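Local structure of designed helical repeat protein (Synthetic construct, 5CWD) at residues 6-11 and 41-46; 110-115 and 164-169; 143-146 and 152-155. The protein has no known natural function, being a computationally designed helical repeat protein built de novo to explore the range of repeat architectures. All blocks are in the same frame, centred on the assembly; numbering follows the deposited sequence.

Contact 1. Residues 6-11 and 41-46; sequences DARSTC and AGMPTK
The methyl of Ala7 meets two partners of 41-46, roughly at right angles to one another: its CB is 3.7 Å from Ala41 CB and 3.8 Å from the terminal methyl CE of Met43. Both alanines point their CB toward the opposing segment; the Ala41 methyl comes nearly head-on, while that of Ala7 is met obliquely, on its flank. Here the backbones come nearest, with 6.2 Å between the CA atoms of Ala7 and Ala41. Met43 works differently. Its CG lies anti to the backbone N (chi1 177°) and carries the chain out toward helix 4-20; the bend at chi3 (-65°) then turns CE so that it touches Ala7 and also Arg8, whose CG is 3.9 Å from Met43 CE. The Arg8 side chain runs extended from CG to NE and crosses the methionine at about a right angle, and it is the aliphatic base of the arginine that meets the methyl. Arg8 also touches Ser51 of helix 45-63, while Met43 touches Lys4. One turn along, the buried Cys11 is tied to Cys34 by a disulfide. Gly42, between Ala41 and Met43, ends helix 24-40 in a Schellman motif, and Pro44 takes the N-cap position of helix 45-63. The whole is a short interhelical loop, a Schellman C-cap followed by an N-cap proline, laid against the first helix of a designed alpha-helical repeat fold.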
loop_
_atom_site.group_PDB
_atom_site.type_symbol
_atom_site.label_atom_id
_atom_site.label_comp_id
_atom_site.label_asym_id
_atom_site.label_seq_id
_atom_site.Cartn_x
_atom_site.Cartn_y
_atom_site.Cartn_z
ATOM N N ASP A 6 -10.482 -15.076 -9.171
ATOM C CA ASP A 6 -10.603 -15.723 -7.871
ATOM C C ASP A 6 -9.367 -15.446 -7.029
ATOM O O ASP A 6 -9.471 -15.125 -5.851
ATOM C CB ASP A 6 -10.794 -17.233 -8.022
ATOM C CG ASP A 6 -12.223 -17.614 -8.333
ATOM O OD1 ASP A 6 -13.138 -17.131 -7.631
ATOM O OD2 ASP A 6 -12.429 -18.402 -9.282
ATOM N N ALA A 7 -8.197 -15.578 -7.647
ATOM C CA ALA A 7 -6.937 -15.376 -6.944
ATOM C C ALA A 7 -6.810 -13.937 -6.450
ATOM O O ALA A 7 -6.482 -13.705 -5.285
ATOM C CB ALA A 7 -5.765 -15.739 -7.847
ATOM N N ARG A 8 -7.073 -12.976 -7.333
ATOM C CA ARG A 8 -7.053 -11.566 -6.954
ATOM C C ARG A 8 -8.020 -11.302 -5.806
ATOM O O ARG A 8 -7.657 -10.689 -4.792
ATOM C CB ARG A 8 -7.418 -10.675 -8.141
ATOM C CG ARG A 8 -6.273 -10.382 -9.095
ATOM C CD ARG A 8 -6.573 -9.151 -9.936
ATOM N NE ARG A 8 -5.544 -8.896 -10.943
ATOM C CZ ARG A 8 -5.596 -9.309 -12.208
ATOM N NH1 ARG A 8 -6.633 -10.007 -12.655
ATOM N NH2 ARG A 8 -4.599 -9.017 -13.033
ATOM N N SER A 9 -9.254 -11.765 -5.980
ATOM C CA SER A 9 -10.276 -11.613 -4.955
ATOM C C SER A 9 -9.794 -12.185 -3.626
ATOM O O SER A 9 -9.895 -11.538 -2.583
ATOM C CB SER A 9 -11.566 -12.306 -5.388
ATOM O OG SER A 9 -12.571 -12.161 -4.401
ATOM N N THR A 10 -9.252 -13.395 -3.683
ATOM C CA THR A 10 -8.762 -14.080 -2.496
ATOM C C THR A 10 -7.640 -13.290 -1.845
ATOM O O THR A 10 -7.585 -13.171 -0.625
ATOM C CB THR A 10 -8.245 -15.492 -2.828
ATOM O OG1 THR A 10 -9.258 -16.224 -3.528
ATOM C CG2 THR A 10 -7.875 -16.242 -1.556
ATOM N N CYS A 11 -6.741 -12.758 -2.665
ATOM C CA CYS A 11 -5.617 -11.988 -2.153
ATOM C C CYS A 11 -6.081 -10.698 -1.490
ATOM O O CYS A 11 -5.578 -10.326 -0.428
ATOM C CB CYS A 11 -4.629 -11.680 -3.275
ATOM S SG CYS A 11 -3.733 -13.136 -3.859
ATOM N N ALA A 41 -4.656 -21.008 -9.295
ATOM C CA ALA A 41 -5.201 -20.215 -10.390
ATOM C C ALA A 41 -4.185 -20.058 -11.517
ATOM O O ALA A 41 -4.516 -19.559 -12.594
ATOM C CB ALA A 41 -5.640 -18.848 -9.884
ATOM N N GLY A 42 -2.949 -20.478 -11.263
ATOM C CA GLY A 42 -1.890 -20.373 -12.249
ATOM C C GLY A 42 -1.448 -18.937 -12.427
ATOM O O GLY A 42 -0.963 -18.556 -13.493
ATOM N N MET A 43 -1.626 -18.138 -11.380
ATOM C CA MET A 43 -1.207 -16.742 -11.395
ATOM C C MET A 43 0.212 -16.618 -10.849
ATOM O O MET A 43 0.566 -17.301 -9.888
ATOM C CB MET A 43 -2.161 -15.879 -10.569
ATOM C CG MET A 43 -1.740 -14.416 -10.471
ATOM S SD MET A 43 -2.880 -13.416 -9.501
ATOM C CE MET A 43 -4.349 -13.504 -10.520
ATOM N N PRO A 44 1.034 -15.749 -11.462
ATOM C CA PRO A 44 2.379 -15.525 -10.920
ATOM C C PRO A 44 2.342 -15.025 -9.479
ATOM O O PRO A 44 1.531 -14.158 -9.151
ATOM C CB PRO A 44 2.962 -14.463 -11.857
ATOM C CG PRO A 44 2.201 -14.614 -13.123
ATOM C CD PRO A 44 0.820 -15.010 -12.719
ATOM N N THR A 45 3.209 -15.570 -8.632
ATOM C CA THR A 45 3.247 -15.194 -7.225
ATOM C C THR A 45 3.517 -13.702 -7.049
ATOM O O THR A 45 2.961 -13.068 -6.153
ATOM C CB THR A 45 4.319 -15.990 -6.463
ATOM O OG1 THR A 45 5.573 -15.885 -7.152
ATOM C CG2 THR A 45 3.917 -17.454 -6.351
ATOM N N LYS A 46 4.368 -13.148 -7.905
ATOM C CA LYS A 46 4.690 -11.725 -7.847
ATOM C C LYS A 46 3.436 -10.869 -7.970
ATOM O O LYS A 46 3.192 -9.987 -7.145
ATOM C CB LYS A 46 5.679 -11.346 -8.953
ATOM C CG LYS A 46 7.091 -11.862 -8.742
ATOM C CD LYS A 46 8.092 -11.077 -9.581
ATOM C CE LYS A 46 9.527 -11.437 -9.226
ATOM N NZ LYS A 46 10.504 -10.510 -9.859
#

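Contact 2. Residues 110-115 and 164-169; sequences VAKIAA and AKQAGM
Gln166 reaches from helix 150-167 to helix 108-125, touching Ala115 with its stem and Lys112 with its amide oxygen. Its CB points at the other segment from a backbone that is still well separated, the CA atoms of Gln166 and Ala115 being 7.2 Å apart. The next atom, CG, comes up to the methyl of Ala115, with 4.0 Å between Gln166 CG and Ala115 CB. The turn about CB-CG (chi2 -75°) swings CD and the amide to the side and brings OE1 over to the Lys112 chain. There Gln166 OE1 lies 3.7 Å from Lys112 CG and 4.0 Å from Lys112 CE. The glutamine crosses the extended lysine at about a right angle, and OE1 meets its CH2 groups, a van der Waals contact and not a hydrogen bond. The polar end is placed by Lys116, just beyond the 110-115 segment: OE1 accepts a hydrogen bond from Lys116 NZ. Lys112 also touches Glu162 and Ala115 touches Val163, so the same two helices also meet at Glu162 and Val163. The contact is helix-to-helix packing in an alpha-helical repeat array, with a small buried alanine facing a longer, partly exposed polar side chain.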
loop_
_atom_site.group_PDB
_atom_site.type_symbol
_atom_site.label_atom_id
_atom_site.label_comp_id
_atom_site.label_asym_id
_atom_site.label_seq_id
_atom_site.Cartn_x
_atom_site.Cartn_y
_atom_site.Cartn_z
ATOM N N VAL A 110 -6.842 10.416 6.336
ATOM C CA VAL A 110 -6.510 9.264 5.515
ATOM C C VAL A 110 -5.174 9.486 4.818
ATOM O O VAL A 110 -4.392 8.552 4.657
ATOM C CB VAL A 110 -7.611 8.988 4.463
ATOM C CG1 VAL A 110 -7.231 7.820 3.560
ATOM C CG2 VAL A 110 -8.942 8.710 5.146
ATOM N N ALA A 111 -4.914 10.726 4.415
ATOM C CA ALA A 111 -3.667 11.065 3.733
ATOM C C ALA A 111 -2.471 10.893 4.666
ATOM O O ALA A 111 -1.448 10.322 4.279
ATOM C CB ALA A 111 -3.719 12.487 3.199
ATOM N N LYS A 112 -2.600 11.393 5.891
ATOM C CA LYS A 112 -1.560 11.217 6.897
ATOM C C LYS A 112 -1.343 9.732 7.171
ATOM O O LYS A 112 -0.203 9.260 7.223
ATOM C CB LYS A 112 -1.929 11.950 8.187
ATOM C CG LYS A 112 -0.916 11.787 9.308
ATOM C CD LYS A 112 -1.295 12.622 10.515
ATOM C CE LYS A 112 -0.332 12.397 11.667
ATOM N NZ LYS A 112 -0.696 13.213 12.856
ATOM N N ILE A 113 -2.445 9.007 7.343
ATOM C CA ILE A 113 -2.394 7.559 7.531
ATOM C C ILE A 113 -1.629 6.905 6.383
ATOM O O ILE A 113 -0.747 6.074 6.605
ATOM C CB ILE A 113 -3.816 6.939 7.620
ATOM C CG1 ILE A 113 -4.588 7.503 8.820
ATOM C CG2 ILE A 113 -3.752 5.411 7.705
ATOM C CD1 ILE A 113 -3.985 7.190 10.179
ATOM N N ALA A 114 -1.972 7.293 5.157
ATOM C CA ALA A 114 -1.359 6.719 3.963
ATOM C C ALA A 114 0.133 7.010 3.929
ATOM O O ALA A 114 0.940 6.116 3.688
ATOM C CB ALA A 114 -2.033 7.257 2.710
ATOM N N ALA A 115 0.492 8.265 4.171
ATOM C CA ALA A 115 1.890 8.669 4.195
ATOM C C ALA A 115 2.668 7.852 5.222
ATOM O O ALA A 115 3.689 7.226 4.903
ATOM C CB ALA A 115 2.002 10.148 4.500
ATOM N N ALA A 164 5.709 15.185 2.984
ATOM C CA ALA A 164 6.874 16.044 3.138
ATOM C C ALA A 164 7.154 16.270 4.618
ATOM O O ALA A 164 8.298 16.166 5.064
ATOM C CB ALA A 164 6.663 17.368 2.422
ATOM N N LYS A 165 6.104 16.577 5.374
ATOM C CA LYS A 165 6.223 16.716 6.822
ATOM C C LYS A 165 6.741 15.424 7.450
ATOM O O LYS A 165 7.698 15.442 8.224
ATOM C CB LYS A 165 4.877 17.094 7.444
ATOM C CG LYS A 165 4.761 18.558 7.844
ATOM C CD LYS A 165 4.729 19.479 6.634
ATOM C CE LYS A 165 4.671 20.946 7.047
ATOM N NZ LYS A 165 3.458 21.263 7.855
ATOM N N GLN A 166 6.100 14.310 7.106
ATOM C CA GLN A 166 6.469 12.995 7.629
ATOM C C GLN A 166 7.950 12.680 7.420
ATOM O O GLN A 166 8.689 12.451 8.378
ATOM C CB GLN A 166 5.620 11.909 6.961
ATOM C CG GLN A 166 4.132 11.928 7.329
ATOM C CD GLN A 166 3.814 11.397 8.720
ATOM O OE1 GLN A 166 2.784 11.751 9.294
ATOM N NE2 GLN A 166 4.675 10.538 9.261
ATOM N N ALA A 167 8.373 12.670 6.159
ATOM C CA ALA A 167 9.740 12.302 5.810
ATOM C C ALA A 167 10.742 13.358 6.262
ATOM O O ALA A 167 11.929 13.071 6.417
ATOM C CB ALA A 167 9.853 12.080 4.315
ATOM N N GLY A 168 10.263 14.579 6.464
ATOM C CA GLY A 168 11.108 15.653 6.947
ATOM C C GLY A 168 12.065 16.164 5.891
ATOM O O GLY A 168 13.204 16.517 6.198
ATOM N N MET A 169 11.604 16.196 4.644
ATOM C CA MET A 169 12.375 16.765 3.542
ATOM C C MET A 169 11.479 17.682 2.713
ATOM O O MET A 169 10.853 17.238 1.751
ATOM C CB MET A 169 12.985 15.664 2.667
ATOM C CG MET A 169 12.081 14.474 2.389
ATOM S SD MET A 169 13.023 13.060 1.780
ATOM C CE MET A 169 13.921 12.574 3.254
#

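Contact 3. Residues 143-146 and 152-155; sequences AAKE and VEKI
Ala144 lays its CB over the backbone of Glu153, 3.6 Å from Glu153 CA and 3.7 Å from Glu153 N. A methyl is short enough to let the helices come this close: the CA atoms of Ala144 and Glu153 are 4.9 Å apart. The first carbon of the glutamate shares the contact, with Glu153 CB at 4.2 Å from Ala144 CB. On another flank of the alanine, Val152 brings in a single branch. Its CG1, set anti to the backbone N (chi1 -174°), lies 3.7 Å from Ala144 CA and 4.0 Å from Ala144 CB, so the valine covers the root of the alanine as well as its methyl. Val152 is itself held near the start of helix 150-167, where its N donates a hydrogen bond to Asp149 OD1.

Beyond this close-packed part, two long polar chains extend from the two helices. Lys145 starts off pointing away from helix 150-167, but bends at its first two torsions (chi1 -74°, chi2 -70°) turn the chain back toward the carboxylate of Glu153, whose chain is extended beyond CG. Lys145 NZ and Glu153 OE2 are 4.2 Å apart, too far for a salt bridge. Glu153 OE2 also has a long, weak ion pair with Lys157. Close fit is thus supplied by Ala144, Val152 and the backbone of Glu153 where the chain turns from helix 129-147 into helix 150-167. With no hydrogen bond crossing between the segments, cohesion at this hairpin should come mainly from van der Waals contact, with perhaps a modest pull from the opposite charges.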
loop_
_atom_site.group_PDB
_atom_site.type_symbol
_atom_site.label_atom_id
_atom_site.label_comp_id
_atom_site.label_asym_id
_atom_site.label_seq_id
_atom_site.Cartn_x
_atom_site.Cartn_y
_atom_site.Cartn_z
ATOM N N ALA A 143 -2.324 10.507 -10.261
ATOM C CA ALA A 143 -3.763 10.292 -10.156
ATOM C C ALA A 143 -4.522 11.580 -10.456
ATOM O O ALA A 143 -5.447 11.594 -11.274
ATOM C CB ALA A 143 -4.124 9.778 -8.778
ATOM N N ALA A 144 -4.122 12.661 -9.793
ATOM C CA ALA A 144 -4.755 13.958 -10.001
ATOM C C ALA A 144 -4.747 14.359 -11.469
ATOM O O ALA A 144 -5.757 14.824 -11.997
ATOM C CB ALA A 144 -4.062 15.018 -9.175
ATOM N N LYS A 145 -3.604 14.192 -12.123
ATOM C CA LYS A 145 -3.488 14.531 -13.536
ATOM C C LYS A 145 -4.365 13.636 -14.403
ATOM O O LYS A 145 -5.054 14.116 -15.303
ATOM C CB LYS A 145 -2.032 14.433 -13.995
ATOM C CG LYS A 145 -1.152 15.573 -13.503
ATOM C CD LYS A 145 -1.509 16.890 -14.185
ATOM C CE LYS A 145 -0.856 18.076 -13.493
ATOM N NZ LYS A 145 -1.306 19.373 -14.072
ATOM N N GLU A 146 -4.333 12.336 -14.130
ATOM C CA GLU A 146 -5.136 11.380 -14.879
ATOM C C GLU A 146 -6.623 11.699 -14.757
ATOM O O GLU A 146 -7.370 11.588 -15.730
ATOM C CB GLU A 146 -4.863 9.956 -14.394
ATOM C CG GLU A 146 -3.524 9.388 -14.848
ATOM C CD GLU A 146 -3.281 7.981 -14.332
ATOM O OE1 GLU A 146 -2.131 7.682 -13.944
ATOM O OE2 GLU A 146 -4.234 7.172 -14.324
ATOM N N VAL A 152 -9.047 17.147 -7.079
ATOM C CA VAL A 152 -8.199 15.999 -6.786
ATOM C C VAL A 152 -6.757 16.457 -6.594
ATOM O O VAL A 152 -6.036 15.960 -5.721
ATOM C CB VAL A 152 -8.253 14.952 -7.910
ATOM C CG1 VAL A 152 -7.470 13.711 -7.518
ATOM C CG2 VAL A 152 -9.695 14.590 -8.230
ATOM N N GLU A 153 -6.343 17.409 -7.424
ATOM C CA GLU A 153 -5.012 17.990 -7.316
ATOM C C GLU A 153 -4.822 18.594 -5.929
ATOM O O GLU A 153 -3.720 18.583 -5.377
ATOM C CB GLU A 153 -4.800 19.049 -8.398
ATOM C CG GLU A 153 -3.339 19.388 -8.639
ATOM C CD GLU A 153 -3.130 20.302 -9.834
ATOM O OE1 GLU A 153 -4.125 20.648 -10.506
ATOM O OE2 GLU A 153 -1.968 20.675 -10.099
ATOM N N LYS A 154 -5.909 19.112 -5.367
ATOM C CA LYS A 154 -5.890 19.639 -4.004
ATOM C C LYS A 154 -5.457 18.589 -2.981
ATOM O O LYS A 154 -4.422 18.740 -2.327
ATOM C CB LYS A 154 -7.266 20.191 -3.628
ATOM C CG LYS A 154 -7.696 21.390 -4.460
ATOM C CD LYS A 154 -8.740 22.234 -3.748
ATOM C CE LYS A 154 -8.971 23.547 -4.479
ATOM N NZ LYS A 154 -9.724 24.526 -3.650
ATOM N N ILE A 155 -6.252 17.531 -2.838
ATOM C CA ILE A 155 -5.939 16.472 -1.882
ATOM C C ILE A 155 -4.598 15.829 -2.224
ATOM O O ILE A 155 -3.875 15.378 -1.335
ATOM C CB ILE A 155 -7.051 15.388 -1.840
ATOM C CG1 ILE A 155 -6.769 14.357 -0.739
ATOM C CG2 ILE A 155 -7.212 14.704 -3.190
ATOM C CD1 ILE A 155 -7.013 14.879 0.665
#

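Overall arrangement
From the N terminus, contact 1 comes first: 41-46, the link into helix 45-63, folds back on helix 4-20 and closes a loop holding helix 24-40. It is complete before the others begin. Contact 2 opens on helix 108-125 and closes at the end of helix 150-167, and within that span lies contact 3, a much shorter closure between helix 129-147 and helix 150-167. Contacts 2 and 3 therefore share helix 150-167, with centres 17 Å apart and no direct touch. Contacts 1 and 2 lie on opposite sides of the chain's centre, 31 Å between their centres, contact 1 at the N-terminal helices, contact 2 between helix 108-125 and the C-terminal helix.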